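PDB 4E21: 6-phosphogluconate dehydrogenase (Decarboxylating) from Geobacter metallireducens, which probably binds NADP and oxidatively decarboxylates 6-phosphogluconate in the pentose phosphate pathway. Local coordinates for residues R83-M88 / Q99-L104; W308-A313 / A326-F331. All blocks are in the same frame, centred on the assembly; numbering follows the deposited sequence.

Interaction 1 of 2, residues R83-M88 / Q99-L104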
ATOM      1  N   ARG B  83      42.444 -23.762   6.825  1.00 30.11           N
ATOM      2  CA  ARG B  83      42.024 -23.291   5.520  1.00 31.73           C
ATOM      3  C   ARG B  83      41.053 -22.136   5.630  1.00 31.00           C
ATOM      4  O   ARG B  83      40.371 -21.997   6.642  1.00 29.72           O
ATOM      5  CB  ARG B  83      41.352 -24.412   4.756  1.00 30.18           C
ATOM      6  CG  ARG B  83      42.243 -25.570   4.517  1.00 31.28           C
ATOM      7  CD  ARG B  83      41.482 -26.619   3.768  1.00 31.91           C
ATOM      8  NE  ARG B  83      42.314 -27.754   3.419  1.00 32.64           N
ATOM      9  CZ  ARG B  83      42.395 -28.874   4.133  1.00 32.29           C
ATOM     10  NH1 ARG B  83      41.704 -29.007   5.253  1.00 27.86           N
ATOM     11  NH2 ARG B  83      43.166 -29.862   3.712  1.00 31.72           N
ATOM     12  N   VAL B  84      41.020 -21.308   4.585  1.00 32.13           N
ATOM     13  CA  VAL B  84      39.955 -20.327   4.385  1.00 30.75           C
ATOM     14  C   VAL B  84      39.225 -20.610   3.068  1.00 31.58           C
ATOM     15  O   VAL B  84      39.789 -20.417   1.984  1.00 32.69           O
ATOM     16  CB  VAL B  84      40.491 -18.904   4.368  1.00 30.97           C
ATOM     17  CG1 VAL B  84      39.395 -17.923   3.846  1.00 32.55           C
ATOM     18  CG2 VAL B  84      40.925 -18.525   5.755  1.00 30.47           C
ATOM     19  N   VAL B  85      37.979 -21.076   3.162  1.00 30.86           N
ATOM     20  CA  VAL B  85      37.215 -21.449   1.969  1.00 30.90           C
ATOM     21  C   VAL B  85      35.991 -20.552   1.735  1.00 30.80           C
ATOM     22  O   VAL B  85      35.090 -20.508   2.563  1.00 30.89           O
ATOM     23  CB  VAL B  85      36.742 -22.920   2.026  1.00 31.21           C
ATOM     24  CG1 VAL B  85      36.013 -23.311   0.717  1.00 30.16           C
ATOM     25  CG2 VAL B  85      37.916 -23.854   2.326  1.00 32.52           C
ATOM     26  N   TRP B  86      35.959 -19.862   0.598  1.00 29.43           N
ATOM     27  CA  TRP B  86      34.850 -18.973   0.248  1.00 28.19           C
ATOM     28  C   TRP B  86      33.914 -19.631  -0.771  1.00 30.64           C
ATOM     29  O   TRP B  86      34.374 -20.145  -1.798  1.00 31.91           O
ATOM     30  CB  TRP B  86      35.405 -17.670  -0.314  1.00 27.67           C
ATOM     31  CG  TRP B  86      34.439 -16.524  -0.333  1.00 30.80           C
ATOM     32  CD1 TRP B  86      33.316 -16.407  -1.110  1.00 31.09           C
ATOM     33  CD2 TRP B  86      34.527 -15.310   0.429  1.00 28.90           C
ATOM     34  NE1 TRP B  86      32.704 -15.200  -0.873  1.00 30.63           N
ATOM     35  CE2 TRP B  86      33.420 -14.512   0.070  1.00 30.36           C
ATOM     36  CE3 TRP B  86      35.423 -14.830   1.393  1.00 28.02           C
ATOM     37  CZ2 TRP B  86      33.187 -13.263   0.639  1.00 28.05           C
ATOM     38  CZ3 TRP B  86      35.201 -13.590   1.947  1.00 26.78           C
ATOM     39  CH2 TRP B  86      34.089 -12.818   1.571  1.00 29.19           C
ATOM     40  N   LEU B  87      32.611 -19.651  -0.475  1.00 29.98           N
ATOM     41  CA  LEU B  87      31.612 -20.179  -1.411  1.00 30.23           C
ATOM     42  C   LEU B  87      30.866 -19.035  -2.106  1.00 32.35           C
ATOM     43  O   LEU B  87      30.378 -18.122  -1.446  1.00 32.76           O
ATOM     44  CB  LEU B  87      30.602 -21.102  -0.714  1.00 27.11           C
ATOM     45  CG  LEU B  87      31.099 -22.270   0.157  1.00 30.00           C
ATOM     46  CD1 LEU B  87      29.936 -22.994   0.812  1.00 28.62           C
ATOM     47  CD2 LEU B  87      31.918 -23.273  -0.651  1.00 30.92           C
HETATM   48  N   MSE B  88      30.808 -19.087  -3.436  1.00 33.09           N
HETATM   49  CA  MSE B  88      29.958 -18.213  -4.246  1.00 34.18           C
HETATM   50  C   MSE B  88      29.163 -19.100  -5.199  1.00 33.90           C
HETATM   51  O   MSE B  88      29.211 -18.921  -6.418  1.00 33.78           O
HETATM   52  CB  MSE B  88      30.765 -17.196  -5.064  1.00 33.24           C
HETATM   53  CG  MSE B  88      31.231 -15.956  -4.318  1.00 37.26           C
HETATM   54 SE   MSE B  88      29.879 -15.175  -3.130  0.65 33.25          SE
HETATM   55  CE  MSE B  88      30.266 -13.313  -3.355  1.00 35.11           C
ATOM     56  N   GLN B  99      28.234 -31.087   2.365  1.00 35.76           N
ATOM     57  CA  GLN B  99      28.240 -32.535   2.542  1.00 37.58           C
ATOM     58  C   GLN B  99      29.464 -33.150   1.868  1.00 36.13           C
ATOM     59  O   GLN B  99      30.154 -33.983   2.450  1.00 37.74           O
ATOM     60  CB  GLN B  99      26.958 -33.158   1.975  1.00 39.44           C
ATOM     61  CG  GLN B  99      25.754 -33.084   2.924  1.00 45.37           C
ATOM     62  CD  GLN B  99      24.400 -33.074   2.195  1.00 50.41           C
ATOM     63  OE1 GLN B  99      24.318 -33.378   0.999  1.00 53.43           O
ATOM     64  NE2 GLN B  99      23.335 -32.720   2.920  1.00 46.71           N
ATOM     65  N   ARG B 100      29.722 -32.709   0.645  1.00 36.93           N
ATOM     66  CA  ARG B 100      30.816 -33.199  -0.179  1.00 37.97           C
ATOM     67  C   ARG B 100      32.223 -32.825   0.316  1.00 39.00           C
ATOM     68  O   ARG B 100      33.118 -33.671   0.320  1.00 40.33           O
ATOM     69  CB  ARG B 100      30.638 -32.731  -1.636  1.00 38.15           C
ATOM     70  CG  ARG B 100      31.604 -33.385  -2.614  1.00 44.48           C
ATOM     71  CD  ARG B 100      31.401 -34.929  -2.659  1.00 48.54           C
ATOM     72  NE  ARG B 100      32.606 -35.663  -3.055  1.00 50.27           N
ATOM     73  CZ  ARG B 100      33.086 -35.719  -4.299  1.00 57.24           C
ATOM     74  NH1 ARG B 100      32.475 -35.073  -5.292  1.00 55.38           N
ATOM     75  NH2 ARG B 100      34.190 -36.419  -4.549  1.00 59.17           N
HETATM   76  N   MSE B 101      32.446 -31.577   0.721  1.00 35.79           N
HETATM   77  CA  MSE B 101      33.807 -31.196   1.075  1.00 37.06           C
HETATM   78  C   MSE B 101      34.196 -31.273   2.565  1.00 36.33           C
HETATM   79  O   MSE B 101      35.386 -31.375   2.888  1.00 33.93           O
HETATM   80  CB  MSE B 101      34.153 -29.826   0.517  1.00 36.20           C
HETATM   81  CG  MSE B 101      33.795 -28.727   1.428  1.00 36.80           C
HETATM   82 SE   MSE B 101      34.572 -27.031   0.897  0.51 36.93          SE
HETATM   83  CE  MSE B 101      33.149 -26.025   1.748  1.00 32.03           C
ATOM     84  N   THR B 102      33.214 -31.221   3.461  1.00 33.47           N
ATOM     85  CA  THR B 102      33.486 -31.240   4.897  1.00 33.47           C
ATOM     86  C   THR B 102      34.338 -32.438   5.400  1.00 35.24           C
ATOM     87  O   THR B 102      35.187 -32.257   6.283  1.00 34.05           O
ATOM     88  CB  THR B 102      32.180 -31.079   5.713  1.00 34.65           C
ATOM     89  OG1 THR B 102      31.673 -29.756   5.511  1.00 35.49           O
ATOM     90  CG2 THR B 102      32.413 -31.301   7.204  1.00 32.51           C
ATOM     91  N   PRO B 103      34.126 -33.649   4.841  1.00 34.97           N
ATOM     92  CA  PRO B 103      34.975 -34.804   5.196  1.00 34.33           C
ATOM     93  C   PRO B 103      36.455 -34.620   4.871  1.00 34.58           C
ATOM     94  O   PRO B 103      37.277 -35.327   5.447  1.00 35.13           O
ATOM     95  CB  PRO B 103      34.395 -35.944   4.355  1.00 35.19           C
ATOM     96  CG  PRO B 103      32.940 -35.549   4.139  1.00 35.75           C
ATOM     97  CD  PRO B 103      32.972 -34.043   4.007  1.00 35.41           C
ATOM     98  N   LEU B 104      36.790 -33.697   3.971  1.00 34.26           N
ATOM     99  CA  LEU B 104      38.187 -33.380   3.676  1.00 33.33           C
ATOM    100  C   LEU B 104      38.708 -32.203   4.489  1.00 33.58           C
ATOM    101  O   LEU B 104      39.895 -31.910   4.451  1.00 34.70           O
ATOM    102  CB  LEU B 104      38.412 -33.077   2.189  1.00 36.11           C
ATOM    103  CG  LEU B 104      38.342 -34.161   1.099  1.00 39.66           C
ATOM    104  CD1 LEU B 104      38.280 -35.549   1.700  1.00 35.30           C
ATOM    105  CD2 LEU B 104      37.137 -33.908   0.157  1.00 40.70           C
TER
HETATM  106  O   HOH W   1      42.261 -31.905   5.945  1.00 29.28           O
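With chi1 at 89°, CG of Met-101, a selenomethionine, lies between its own backbone N and carbonyl carbon; beyond CG the chain runs extended, which carries SE and CE across to the strand. Val-85, its CG1 anti to the backbone N (chi1 -177°), reaches back tip to tip, and CG1 meets Met-101 SE at 4.0 Å and Met-101 CE at 4.1 Å. The same terminal methyl serves a second partner: Met-101 CE lies 3.9 Å from CD2 of Leu-87, whose side chain crosses that of Met-101 obliquely. One unbranched side chain thus touches both alternate strand residues, Val-85 and Leu-87, bridging backbones whose nearest CA atoms here, those of Val-85 and Met-101, are 10.4 Å apart.

The other end of the contact is polar. Arg-83, extended from CG to NE, brings its guanidinium obliquely to the carbonyl of Leu-104, NH1 lying 3.5 Å from Leu-104 O. A water at the guanidinium edge, in its plane, makes the link: it accepts from Arg-83 NH1 at 3.0 Å and donates to Leu-104 O at 2.8 Å. The guanidinium is further held by a salt bridge from NH1 to Asp-109 and a hydrogen bond from NH2 to the carbonyl of Cys-76.

This is the first half of a beta-alpha-beta crossover in the Rossmann-type, probably NADP-binding domain. Helix 94-101 packs over strand 84-87, which lies between the parallel strands 24-28 and 110-113; Met-101 also touches Ile-28 and Val-111 on those strands, and Ile-72 of the adjacent helix 72-78.

Interaction 2 of 2, residues W308-A313 / A326-F331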
ATOM      1  N   TRP B 308      12.000 -12.459   1.627  1.00 21.61           N
ATOM      2  CA  TRP B 308      12.443 -12.817   2.969  1.00 23.15           C
ATOM      3  C   TRP B 308      12.323 -11.623   3.899  1.00 20.25           C
ATOM      4  O   TRP B 308      12.031 -11.773   5.070  1.00 20.44           O
ATOM      5  CB  TRP B 308      13.887 -13.342   2.970  1.00 23.26           C
ATOM      6  CG  TRP B 308      14.112 -14.445   1.979  1.00 25.51           C
ATOM      7  CD1 TRP B 308      13.157 -15.245   1.412  1.00 24.50           C
ATOM      8  CD2 TRP B 308      15.373 -14.896   1.459  1.00 26.27           C
ATOM      9  NE1 TRP B 308      13.739 -16.143   0.552  1.00 24.23           N
ATOM     10  CE2 TRP B 308      15.099 -15.954   0.563  1.00 28.45           C
ATOM     11  CE3 TRP B 308      16.702 -14.504   1.660  1.00 26.57           C
ATOM     12  CZ2 TRP B 308      16.115 -16.633  -0.133  1.00 28.79           C
ATOM     13  CZ3 TRP B 308      17.717 -15.177   0.964  1.00 27.87           C
ATOM     14  CH2 TRP B 308      17.415 -16.227   0.079  1.00 28.47           C
ATOM     15  N   THR B 309      12.562 -10.436   3.369  1.00 20.92           N
ATOM     16  CA  THR B 309      12.486  -9.209   4.161  1.00 22.27           C
ATOM     17  C   THR B 309      11.073  -8.978   4.671  1.00 20.34           C
ATOM     18  O   THR B 309      10.874  -8.663   5.847  1.00 21.14           O
ATOM     19  CB  THR B 309      12.911  -7.949   3.348  1.00 22.21           C
ATOM     20  OG1 THR B 309      14.278  -8.066   2.936  1.00 20.64           O
ATOM     21  CG2 THR B 309      12.762  -6.705   4.191  1.00 19.47           C
ATOM     22  N   VAL B 310      10.096  -9.125   3.783  1.00 19.85           N
ATOM     23  CA  VAL B 310       8.693  -8.979   4.169  1.00 21.12           C
ATOM     24  C   VAL B 310       8.261 -10.067   5.181  1.00 21.92           C
ATOM     25  O   VAL B 310       7.519  -9.785   6.131  1.00 20.36           O
ATOM     26  CB  VAL B 310       7.788  -9.000   2.941  1.00 21.30           C
ATOM     27  CG1 VAL B 310       6.306  -9.055   3.363  1.00 20.08           C
ATOM     28  CG2 VAL B 310       8.105  -7.776   2.031  1.00 19.78           C
ATOM     29  N   ALA B 311       8.737 -11.296   4.980  1.00 19.63           N
ATOM     30  CA  ALA B 311       8.509 -12.371   5.953  1.00 22.35           C
ATOM     31  C   ALA B 311       9.038 -11.998   7.346  1.00 21.19           C
ATOM     32  O   ALA B 311       8.353 -12.230   8.341  1.00 21.66           O
ATOM     33  CB  ALA B 311       9.123 -13.693   5.483  1.00 18.76           C
ATOM     34  N   ALA B 312      10.239 -11.417   7.418  1.00 20.08           N
ATOM     35  CA  ALA B 312      10.802 -10.980   8.698  1.00 19.38           C
ATOM     36  C   ALA B 312       9.943  -9.888   9.304  1.00 19.05           C
ATOM     37  O   ALA B 312       9.620  -9.920  10.485  1.00 19.33           O
ATOM     38  CB  ALA B 312      12.224 -10.510   8.531  1.00 18.21           C
ATOM     39  N   ALA B 313       9.539  -8.936   8.476  1.00 18.88           N
ATOM     40  CA  ALA B 313       8.647  -7.876   8.921  1.00 19.72           C
ATOM     41  C   ALA B 313       7.371  -8.435   9.529  1.00 19.61           C
ATOM     42  O   ALA B 313       6.928  -8.002  10.595  1.00 19.26           O
ATOM     43  CB  ALA B 313       8.319  -6.954   7.764  1.00 18.26           C
ATOM     44  N   ALA B 326       6.471  -2.560  -3.104  1.00 17.70           N
ATOM     45  CA  ALA B 326       7.513  -2.620  -4.137  1.00 19.34           C
ATOM     46  C   ALA B 326       7.699  -4.058  -4.624  1.00 18.96           C
ATOM     47  O   ALA B 326       7.885  -4.314  -5.828  1.00 18.59           O
ATOM     48  CB  ALA B 326       8.831  -2.054  -3.629  1.00 17.84           C
ATOM     49  N   LEU B 327       7.638  -4.997  -3.694  1.00 17.29           N
ATOM     50  CA  LEU B 327       7.684  -6.408  -4.056  1.00 19.80           C
ATOM     51  C   LEU B 327       6.464  -6.810  -4.898  1.00 19.19           C
ATOM     52  O   LEU B 327       6.613  -7.487  -5.931  1.00 19.27           O
ATOM     53  CB  LEU B 327       7.785  -7.294  -2.805  1.00 19.25           C
ATOM     54  CG  LEU B 327       7.839  -8.807  -3.040  1.00 19.70           C
ATOM     55  CD1 LEU B 327       9.124  -9.214  -3.752  1.00 18.82           C
ATOM     56  CD2 LEU B 327       7.721  -9.545  -1.700  1.00 21.86           C
ATOM     57  N   TYR B 328       5.269  -6.403  -4.457  1.00 17.93           N
ATOM     58  CA  TYR B 328       4.036  -6.818  -5.128  1.00 19.11           C
ATOM     59  C   TYR B 328       3.968  -6.253  -6.538  1.00 20.04           C
ATOM     60  O   TYR B 328       3.372  -6.868  -7.439  1.00 19.85           O
ATOM     61  CB  TYR B 328       2.777  -6.433  -4.334  1.00 18.42           C
ATOM     62  CG  TYR B 328       2.736  -7.046  -2.946  1.00 18.50           C
ATOM     63  CD1 TYR B 328       2.151  -6.369  -1.869  1.00 17.56           C
ATOM     64  CD2 TYR B 328       3.296  -8.292  -2.711  1.00 18.70           C
ATOM     65  CE1 TYR B 328       2.123  -6.936  -0.585  1.00 19.12           C
ATOM     66  CE2 TYR B 328       3.290  -8.863  -1.443  1.00 20.14           C
ATOM     67  CZ  TYR B 328       2.698  -8.184  -0.384  1.00 20.21           C
ATOM     68  OH  TYR B 328       2.710  -8.753   0.858  1.00 18.82           O
ATOM     69  N   GLU B 329       4.570  -5.080  -6.732  1.00 17.43           N
ATOM     70  CA  GLU B 329       4.579  -4.497  -8.055  1.00 18.58           C
ATOM     71  C   GLU B 329       5.378  -5.372  -8.995  1.00 18.54           C
ATOM     72  O   GLU B 329       5.033  -5.506 -10.166  1.00 19.13           O
ATOM     73  CB  GLU B 329       5.096  -3.045  -8.037  1.00 19.20           C
ATOM     74  CG  GLU B 329       4.080  -2.052  -7.411  1.00 19.32           C
ATOM     75  CD  GLU B 329       4.672  -0.667  -7.252  1.00 22.17           C
ATOM     76  OE1 GLU B 329       5.858  -0.580  -6.909  1.00 24.32           O
ATOM     77  OE2 GLU B 329       3.975   0.338  -7.485  1.00 25.84           O
ATOM     78  N   ARG B 330       6.450  -5.963  -8.487  1.00 17.23           N
ATOM     79  CA  ARG B 330       7.202  -6.918  -9.287  1.00 20.78           C
ATOM     80  C   ARG B 330       6.329  -8.130  -9.631  1.00 21.03           C
ATOM     81  O   ARG B 330       6.342  -8.583 -10.782  1.00 23.24           O
ATOM     82  CB  ARG B 330       8.510  -7.337  -8.596  1.00 21.43           C
ATOM     83  CG  ARG B 330       9.463  -6.173  -8.360  1.00 20.31           C
ATOM     84  CD  ARG B 330      10.843  -6.646  -7.979  1.00 22.75           C
ATOM     85  NE  ARG B 330      11.758  -5.522  -7.801  1.00 24.94           N
ATOM     86  CZ  ARG B 330      13.083  -5.622  -7.804  1.00 24.95           C
ATOM     87  NH1 ARG B 330      13.674  -6.797  -8.005  1.00 23.67           N
ATOM     88  NH2 ARG B 330      13.811  -4.538  -7.626  1.00 25.43           N
ATOM     89  N   PHE B 331       5.559  -8.634  -8.660  1.00 19.28           N
ATOM     90  CA  PHE B 331       4.640  -9.755  -8.931  1.00 20.38           C
ATOM     91  C   PHE B 331       3.648  -9.436 -10.047  1.00 23.29           C
ATOM     92  O   PHE B 331       3.467 -10.243 -10.963  1.00 22.22           O
ATOM     93  CB  PHE B 331       3.847 -10.198  -7.692  1.00 20.04           C
ATOM     94  CG  PHE B 331       4.684 -10.777  -6.604  1.00 19.72           C
ATOM     95  CD1 PHE B 331       4.145 -11.001  -5.358  1.00 20.14           C
ATOM     96  CD2 PHE B 331       6.027 -11.074  -6.815  1.00 20.99           C
ATOM     97  CE1 PHE B 331       4.932 -11.555  -4.336  1.00 21.36           C
ATOM     98  CE2 PHE B 331       6.819 -11.606  -5.798  1.00 20.89           C
ATOM     99  CZ  PHE B 331       6.273 -11.853  -4.572  1.00 21.08           C
TER
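Both segments are helical throughout, and the CA atoms nearest each other across the pair are those of Val-310 and Leu-327, 8.7 Å apart. They belong to consecutive helices, 305-316 and 321-333, of the all-helical C-terminal region of the 6-phosphogluconate dehydrogenase fold, so the contact is plain helix-helix packing across a short connection. No hydrogen bond passes between the segments.

Val-310 carries the contact with both of its methyl groups. CG2 meets CD2 of Leu-327 at 4.1 Å, the two side chains crossing at a slant; Leu-327 has CG anti to its backbone N (chi1 180°), which places CD2 against the valine methyl. Only 91 Å² is buried between the segments, but all three touching residues are buried in the assembly, where other subunits complete the packing. Ile-314 of the second subunit lies against both Leu-327 and Tyr-328, and His-321 of that subunit meets the Tyr-328 ring edge-to-face. Tyr-328 thus joins the intrachain helix pair to the subunit interface: its OH hydrogen-bonds to Ser-324 OG of the second subunit, while the same oxygen lies 4.4 Å from CG1 of Val-310.

Overall arrangement
Both contacts are buried, but they hold different elements in different parts of the chain, their centres about 32 Å apart and their nearest atoms about 13 Å apart. Interaction 1 joins a strand to the helix that follows it in the Rossmann-type, probably NADP-binding domain, and no other subunit touches its segments. Interaction 2 pairs two successive helices of the C-terminal region, where three other subunits come within reach. The chemistry follows this placement: 83-88 with 99-104 combines apolar packing with a water bridge at one end, whereas 308-313 with 326-331 is a smaller, essentially apolar contact with a polar partner on another subunit.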